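Local coordinates for protein CEP104 (Gallus gallus, PDB 5JO8) that is a centriolar protein whose TOG domain, an all-helical array, probably binds tubulin or microtubules, at residues Gly48-Ser53 with Val91-Lys96; Ser141-Ser146 with Ile152-Phe157; Met191-Leu196 with Met217-Gly222. All blocks are in the same frame, centred on the assembly; numbering follows the deposited sequence.

In the fold
The three contacts follow one another along the chain and sit at successive places in the helical array of the TOG domain. Interaction 1 is near the N-terminal end, with its centre about 18 Å from that of interaction 2. The two touch where Arg142 NH1 meets Ile95 O at 2.8 Å, a probable hydrogen bond. Interaction 2 in turn lies about 16 Å, centre to centre, from interaction 3. There Ser192 OG approaches Thr143 O to 2.6 Å, again a probable hydrogen bond. Interactions 1 and 3 do not touch. Their centres are about 31 Å apart, on opposite sides of the chain's centre. Interaction 2, which touches both, lies between them.

Interaction 1 of 3, residues Gly48-Ser53 with Val91-Lys96; sequences GAYSKS and VRRAIK
Arg93 lays its guanidinium flat on the ring of Tyr50. The planes are 11° apart, and Arg93 CZ sits 3.6 Å from the Tyr50 ring centroid, almost on the ring normal. This is a stacked cation-pi pair. Arg93 CD and NE run under the phenol end, with CD 3.4 Å from Tyr50 OH, while NH1 and NH2 reach the CD1 and CD2 side. The arginine chain bends at chi3 (67°), which helps bring the guanidinium over the ring.

A second grip comes from the backbone. Arg93 NH1 donates to Ala49 O at 3.2 Å, from above the carbonyl plane. A water also donates to Ala49 O and accepts a weak bond from Arg93 NH2. Stack and bond together probably limit the rotation of the guanidinium. The phenol has its own partner: Tyr50 OH is hydrogen-bonded to Glu33.

Beyond Tyr50, Ser51 OG accepts from Ser53 N in an ST turn, just before helix 54-69. The contact thus joins the end of helix 43-49 to the C-terminal part of helix 77-94. Ala49 packs on Leu90 of helix 77-94 and on Ala60 of helix 54-69, and Ala94 rests on Leu61 of that same helix.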
# COMPACT_ATOMS: atom_id res chain seq x y z
N GLY A 48 -22.18 -5.39 -13.05
CA GLY A 48 -21.90 -6.39 -12.03
C GLY A 48 -20.94 -5.86 -10.97
O GLY A 48 -21.18 -6.02 -9.77
N ALA A 49 -19.86 -5.23 -11.40
CA ALA A 49 -18.88 -4.67 -10.47
C ALA A 49 -19.47 -3.61 -9.53
O ALA A 49 -19.02 -3.44 -8.40
CB ALA A 49 -17.68 -4.08 -11.24
N TYR A 50 -20.49 -2.90 -10.01
CA TYR A 50 -21.13 -1.84 -9.22
C TYR A 50 -22.35 -2.35 -8.46
O TYR A 50 -23.00 -1.57 -7.75
CB TYR A 50 -21.56 -0.68 -10.12
CG TYR A 50 -20.48 0.34 -10.45
CD1 TYR A 50 -19.42 0.01 -11.28
CD2 TYR A 50 -20.55 1.64 -9.96
CE1 TYR A 50 -18.45 0.94 -11.59
CE2 TYR A 50 -19.58 2.57 -10.27
CZ TYR A 50 -18.53 2.21 -11.08
OH TYR A 50 -17.55 3.13 -11.40
N SER A 51 -22.67 -3.63 -8.60
CA SER A 51 -23.90 -4.18 -8.03
C SER A 51 -23.93 -4.14 -6.50
O SER A 51 -22.90 -4.24 -5.84
CB SER A 51 -24.10 -5.63 -8.50
OG SER A 51 -25.19 -6.24 -7.82
N LYS A 52 -25.13 -4.00 -5.95
CA LYS A 52 -25.30 -4.08 -4.50
C LYS A 52 -25.20 -5.54 -4.03
O LYS A 52 -25.06 -5.81 -2.84
CB LYS A 52 -26.63 -3.45 -4.07
CG LYS A 52 -26.66 -1.93 -4.23
CD LYS A 52 -25.56 -1.27 -3.40
CE LYS A 52 -25.47 0.22 -3.70
NZ LYS A 52 -25.10 0.49 -5.12
N SER A 53 -25.25 -6.46 -4.98
CA SER A 53 -25.09 -7.88 -4.69
C SER A 53 -23.61 -8.27 -4.71
O SER A 53 -22.94 -8.15 -5.74
CB SER A 53 -25.86 -8.71 -5.72
OG SER A 53 -25.41 -10.05 -5.72
N VAL A 91 -10.34 -2.46 -9.87
CA VAL A 91 -9.58 -2.89 -8.69
C VAL A 91 -9.62 -1.82 -7.61
O VAL A 91 -9.83 -2.12 -6.43
CB VAL A 91 -8.13 -3.23 -9.05
CG1 VAL A 91 -7.28 -3.39 -7.79
CG2 VAL A 91 -8.07 -4.50 -9.87
N ARG A 92 -9.41 -0.57 -8.00
CA ARG A 92 -9.32 0.54 -7.06
C ARG A 92 -10.63 0.67 -6.27
O ARG A 92 -10.62 0.90 -5.06
CB ARG A 92 -9.02 1.83 -7.82
CG ARG A 92 -8.75 3.04 -6.95
CD ARG A 92 -8.50 4.27 -7.82
NE ARG A 92 -7.99 5.41 -7.06
CZ ARG A 92 -7.63 6.56 -7.61
NH1 ARG A 92 -7.16 7.54 -6.85
NH2 ARG A 92 -7.73 6.73 -8.92
N ARG A 93 -11.75 0.49 -6.97
CA ARG A 93 -13.06 0.50 -6.32
C ARG A 93 -13.22 -0.66 -5.35
O ARG A 93 -13.69 -0.48 -4.22
CB ARG A 93 -14.17 0.37 -7.38
CG ARG A 93 -14.33 1.57 -8.29
CD ARG A 93 -15.63 1.43 -9.11
NE ARG A 93 -16.82 1.52 -8.25
CZ ARG A 93 -17.56 0.49 -7.85
NH1 ARG A 93 -17.26 -0.75 -8.22
NH2 ARG A 93 -18.61 0.71 -7.07
N ALA A 94 -12.85 -1.85 -5.80
CA ALA A 94 -13.10 -3.08 -5.04
C ALA A 94 -12.19 -3.26 -3.82
O ALA A 94 -12.51 -4.03 -2.91
CB ALA A 94 -13.03 -4.28 -5.95
N ILE A 95 -11.08 -2.53 -3.80
CA ILE A 95 -10.19 -2.51 -2.65
C ILE A 95 -10.92 -1.94 -1.43
O ILE A 95 -10.58 -2.28 -0.30
CB ILE A 95 -8.86 -1.78 -2.98
CG1 ILE A 95 -7.93 -2.73 -3.72
CG2 ILE A 95 -8.16 -1.26 -1.73
CD1 ILE A 95 -6.75 -2.04 -4.39
N LYS A 96 -11.94 -1.12 -1.68
CA LYS A 96 -12.78 -0.59 -0.59
C LYS A 96 -13.90 -1.54 -0.13
O LYS A 96 -14.63 -1.21 0.80
CB LYS A 96 -13.45 0.72 -1.02
CG LYS A 96 -12.54 1.81 -1.57
CD LYS A 96 -13.38 3.02 -1.97
CE LYS A 96 -12.54 4.24 -2.28
NZ LYS A 96 -11.62 4.01 -3.42
O HOH W 1 -18.44 -1.85 -5.89

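Interaction 2 of 3, residues Ser141-Ser146 with Ile152-Phe157; sequences SRTGDS and IVAAKF
Thr143 and Arg142 pack against Ala154 at the link between helix 125-142 and helix 148-163. The two helices form a helical hairpin in the HEAT-like array of the TOG domain. A type I beta turn from Arg142 to Asp145 begins the link between them.

The contact across the segments is apolar and small. Ala154 points its methyl at the turn. Its CB is 3.8 Å from Thr143 CG2 and 3.9 Å from Arg142 CB. Thr143 CG2 also touches the backbone of the next residue of the helix, 3.8 Å from Ala155 N, with Ala155 CB a little farther at 4.2 Å. The backbones come close here: the CA atoms of Thr143 and Ala154 are 5.6 Å apart. Thr143 and Ala154 are both buried.

The polar ends of Thr143 and Arg142 find partners away from this apolar patch. Thr143 OG1 lies between its backbone N and carbonyl carbon (chi1 73°). From there it is hydrogen-bonded to Leu140 O, while CG2 is left to meet the alanines.

Arg142 uses its two ends differently. Its CB touches Ala154, but the chain bends at chi2 and chi3 and carries the guanidinium away. That group is hydrogen-bonded to the backbone carbonyls of Ile95 and Asp97, in the region between helices 77-94 and 100-121, and makes a cation-pi contact with Phe103 of helix 100-121.

Charge and backbone bonds brace the turn itself. Asp145 N donates to Arg142 O at 3.0 Å and closes the turn. One carboxylate oxygen, Asp145 OD1, lies at the guanidinium edge, in the plane of that group, in a long salt bridge of 3.6 Å to Arg142 NH2.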
# COMPACT_ATOMS: atom_id res chain seq x y z
N SER A 141 -5.46 2.34 3.35
CA SER A 141 -6.68 2.68 4.09
C SER A 141 -7.27 1.48 4.80
O SER A 141 -7.74 1.60 5.93
CB SER A 141 -7.73 3.30 3.15
OG SER A 141 -7.39 4.63 2.82
N ARG A 142 -7.24 0.31 4.16
CA ARG A 142 -7.83 -0.89 4.74
C ARG A 142 -7.02 -1.38 5.94
O ARG A 142 -7.54 -2.10 6.78
CB ARG A 142 -7.97 -2.02 3.71
CG ARG A 142 -8.75 -1.65 2.45
CD ARG A 142 -10.09 -0.96 2.74
NE ARG A 142 -10.95 -1.72 3.65
CZ ARG A 142 -11.74 -2.73 3.29
NH1 ARG A 142 -11.78 -3.14 2.03
NH2 ARG A 142 -12.48 -3.34 4.20
N THR A 143 -5.75 -1.00 6.02
CA THR A 143 -4.95 -1.36 7.20
C THR A 143 -5.41 -0.59 8.44
O THR A 143 -4.92 -0.83 9.55
CB THR A 143 -3.43 -1.15 7.00
OG1 THR A 143 -3.12 0.25 7.00
CG2 THR A 143 -2.95 -1.81 5.71
N GLY A 144 -6.34 0.35 8.26
CA GLY A 144 -6.97 1.04 9.37
C GLY A 144 -8.29 0.44 9.80
O GLY A 144 -8.97 0.99 10.68
N ASP A 145 -8.67 -0.68 9.20
CA ASP A 145 -9.94 -1.34 9.50
C ASP A 145 -10.07 -1.68 10.98
O ASP A 145 -9.08 -1.97 11.65
CB ASP A 145 -10.07 -2.63 8.70
CG ASP A 145 -11.50 -3.09 8.57
OD1 ASP A 145 -12.21 -2.56 7.69
OD2 ASP A 145 -11.92 -3.96 9.36
N SER A 146 -11.30 -1.67 11.49
CA SER A 146 -11.52 -1.98 12.91
C SER A 146 -11.34 -3.46 13.27
O SER A 146 -11.20 -3.82 14.44
CB SER A 146 -12.90 -1.48 13.35
OG SER A 146 -13.91 -1.98 12.51
N ILE A 152 -4.55 -7.19 8.95
CA ILE A 152 -3.45 -8.10 8.71
C ILE A 152 -3.41 -8.51 7.25
O ILE A 152 -2.34 -8.52 6.65
CB ILE A 152 -3.52 -9.32 9.64
CG1 ILE A 152 -3.30 -8.89 11.10
CG2 ILE A 152 -2.52 -10.38 9.21
CD1 ILE A 152 -3.71 -9.95 12.11
N VAL A 153 -4.57 -8.84 6.69
CA VAL A 153 -4.65 -9.22 5.28
C VAL A 153 -4.09 -8.11 4.42
O VAL A 153 -3.23 -8.35 3.57
CB VAL A 153 -6.08 -9.56 4.87
CG1 VAL A 153 -6.20 -9.64 3.35
CG2 VAL A 153 -6.51 -10.87 5.49
N ALA A 154 -4.56 -6.89 4.66
CA ALA A 154 -4.15 -5.77 3.83
C ALA A 154 -2.66 -5.47 4.01
O ALA A 154 -1.95 -5.22 3.05
CB ALA A 154 -5.00 -4.54 4.13
N ALA A 155 -2.18 -5.49 5.24
CA ALA A 155 -0.77 -5.18 5.47
C ALA A 155 0.13 -6.24 4.85
O ALA A 155 1.17 -5.90 4.28
CB ALA A 155 -0.49 -5.02 6.96
N LYS A 156 -0.27 -7.50 4.94
CA LYS A 156 0.52 -8.59 4.37
C LYS A 156 0.57 -8.47 2.86
O LYS A 156 1.60 -8.73 2.25
CB LYS A 156 -0.04 -9.96 4.76
CG LYS A 156 0.27 -10.40 6.19
CD LYS A 156 -0.15 -11.85 6.41
CE LYS A 156 0.23 -12.32 7.81
NZ LYS A 156 -0.21 -13.72 8.06
N PHE A 157 -0.55 -8.08 2.25
CA PHE A 157 -0.55 -7.88 0.81
C PHE A 157 0.41 -6.76 0.42
O PHE A 157 1.15 -6.89 -0.56
CB PHE A 157 -1.95 -7.56 0.27
CG PHE A 157 -2.00 -7.49 -1.24
CD1 PHE A 157 -2.13 -8.65 -1.99
CD2 PHE A 157 -1.90 -6.28 -1.89
CE1 PHE A 157 -2.16 -8.59 -3.38
CE2 PHE A 157 -1.95 -6.22 -3.29
CZ PHE A 157 -2.08 -7.38 -4.02

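Interaction 3 of 3, residues Met191-Leu196 with Met217-Gly222; sequences MSRVEL and MKFATG
Two neighbouring helices in the HEAT-like array of the TOG domain, 187-204 and 213-223, meet here through one aromatic side chain. Phe219 of the second helix reaches over to Arg193 and Val194 of the first. The backbones stay well apart: the closest CA atoms, those of Val194 and Ala220, are 7.9 Å from each other. The phenylalanine ring bridges this separation.

Phe219 has CG anti to its backbone N (chi1 172°), which sends the ring out toward helix 187-204. Its far end carries the contact. Val194 comes in with CG1 alone, 3.7 Å from Phe219 CZ, and the two side chains cross at about a right angle. Arg193 touches the same end of the ring with its aliphatic part, where CG is 3.9 Å from Phe219 CZ. Its NH1 lies 3.5 Å from Phe219 CE1. The guanidinium and ring planes are 35° apart, so this is oblique packing and not a flat stack.

The position of the guanidinium is set from outside the two segments. Arg193 bends at chi2 and chi3, and chi2 has an unusual value of 106°. Three backbone carbonyls hold the charged group beside the ring: NH1 is hydrogen-bonded to Leu177 O and Gln179 O, and NH2 to Leu180 O. Val178, from the same part of the chain, packs on Phe219, and Val194 also touches Val234 of helix 229-245.

Further along helix 213-223, Thr221 turns its hydroxyl back onto its own helix. Met217 O accepts two bonds, from Thr221 N and Thr221 OG1, which approach from opposite faces of the carbonyl plane. The hydroxyl bond, from OG1 to Met217 O, is 2.7 Å long.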
# COMPACT_ATOMS: atom_id res chain seq x y z
N MET A 191 -0.84 2.53 13.70
CA MET A 191 -0.14 1.32 14.11
C MET A 191 0.28 0.48 12.92
O MET A 191 1.41 -0.00 12.86
CB MET A 191 -1.02 0.50 15.05
CG MET A 191 -0.99 0.95 16.49
SD MET A 191 0.67 0.90 17.18
CE MET A 191 1.05 -0.85 17.03
N SER A 192 -0.63 0.29 11.98
CA SER A 192 -0.33 -0.48 10.78
C SER A 192 0.79 0.15 10.00
O SER A 192 1.66 -0.54 9.48
CB SER A 192 -1.57 -0.57 9.89
OG SER A 192 -2.55 -1.42 10.47
N ARG A 193 0.78 1.48 9.94
CA ARG A 193 1.82 2.17 9.19
C ARG A 193 3.19 2.02 9.83
O ARG A 193 4.16 1.69 9.15
CB ARG A 193 1.49 3.65 8.98
CG ARG A 193 2.43 4.31 7.98
CD ARG A 193 1.76 4.56 6.62
NE ARG A 193 1.02 5.82 6.67
CZ ARG A 193 1.59 7.02 6.64
NH1 ARG A 193 2.91 7.14 6.57
NH2 ARG A 193 0.84 8.12 6.71
N VAL A 194 3.31 2.23 11.14
CA VAL A 194 4.62 2.07 11.76
C VAL A 194 5.11 0.63 11.70
O VAL A 194 6.30 0.38 11.52
CB VAL A 194 4.69 2.66 13.19
CG1 VAL A 194 4.56 4.16 13.12
CG2 VAL A 194 3.59 2.07 14.08
N GLU A 195 4.19 -0.32 11.82
CA GLU A 195 4.58 -1.72 11.77
C GLU A 195 5.04 -2.12 10.37
O GLU A 195 5.98 -2.91 10.23
CB GLU A 195 3.42 -2.61 12.23
CG GLU A 195 3.10 -2.50 13.70
CD GLU A 195 1.88 -3.33 14.07
OE1 GLU A 195 1.02 -3.55 13.19
OE2 GLU A 195 1.80 -3.76 15.23
N LEU A 196 4.37 -1.59 9.35
CA LEU A 196 4.78 -1.83 7.96
C LEU A 196 6.19 -1.32 7.68
O LEU A 196 7.01 -2.02 7.07
CB LEU A 196 3.79 -1.21 6.97
CG LEU A 196 2.62 -2.12 6.61
CD1 LEU A 196 1.53 -1.35 5.89
CD2 LEU A 196 3.11 -3.27 5.74
N MET A 217 14.13 8.44 9.34
CA MET A 217 14.20 9.30 10.52
C MET A 217 13.12 10.38 10.53
O MET A 217 12.56 10.69 11.57
CB MET A 217 15.59 9.92 10.68
CG MET A 217 16.64 8.97 11.24
SD MET A 217 16.17 8.19 12.80
CE MET A 217 16.46 9.54 13.93
N LYS A 218 12.84 10.96 9.37
CA LYS A 218 11.76 11.94 9.30
C LYS A 218 10.44 11.29 9.71
O LYS A 218 9.70 11.82 10.55
CB LYS A 218 11.65 12.55 7.90
CG LYS A 218 10.40 13.37 7.72
CD LYS A 218 10.29 13.94 6.33
CE LYS A 218 11.16 15.17 6.15
NZ LYS A 218 12.58 14.86 5.84
N PHE A 219 10.16 10.12 9.14
CA PHE A 219 8.94 9.39 9.48
C PHE A 219 8.87 9.02 10.96
O PHE A 219 7.88 9.32 11.64
CB PHE A 219 8.81 8.13 8.61
CG PHE A 219 7.68 7.23 9.04
CD1 PHE A 219 6.38 7.52 8.69
CD2 PHE A 219 7.93 6.11 9.82
CE1 PHE A 219 5.33 6.70 9.09
CE2 PHE A 219 6.89 5.28 10.23
CZ PHE A 219 5.59 5.57 9.86
N ALA A 220 9.92 8.36 11.45
CA ALA A 220 9.93 7.85 12.82
C ALA A 220 9.86 8.97 13.85
O ALA A 220 9.14 8.85 14.84
CB ALA A 220 11.18 7.00 13.06
N THR A 221 10.58 10.07 13.61
CA THR A 221 10.55 11.15 14.59
C THR A 221 9.18 11.83 14.56
O THR A 221 8.68 12.29 15.59
CB THR A 221 11.71 12.17 14.41
OG1 THR A 221 11.66 12.73 13.10
CG2 THR A 221 13.06 11.49 14.63
N GLY A 222 8.55 11.86 13.39
CA GLY A 222 7.18 12.33 13.30
C GLY A 222 6.25 11.45 14.13
O GLY A 222 5.40 11.96 14.86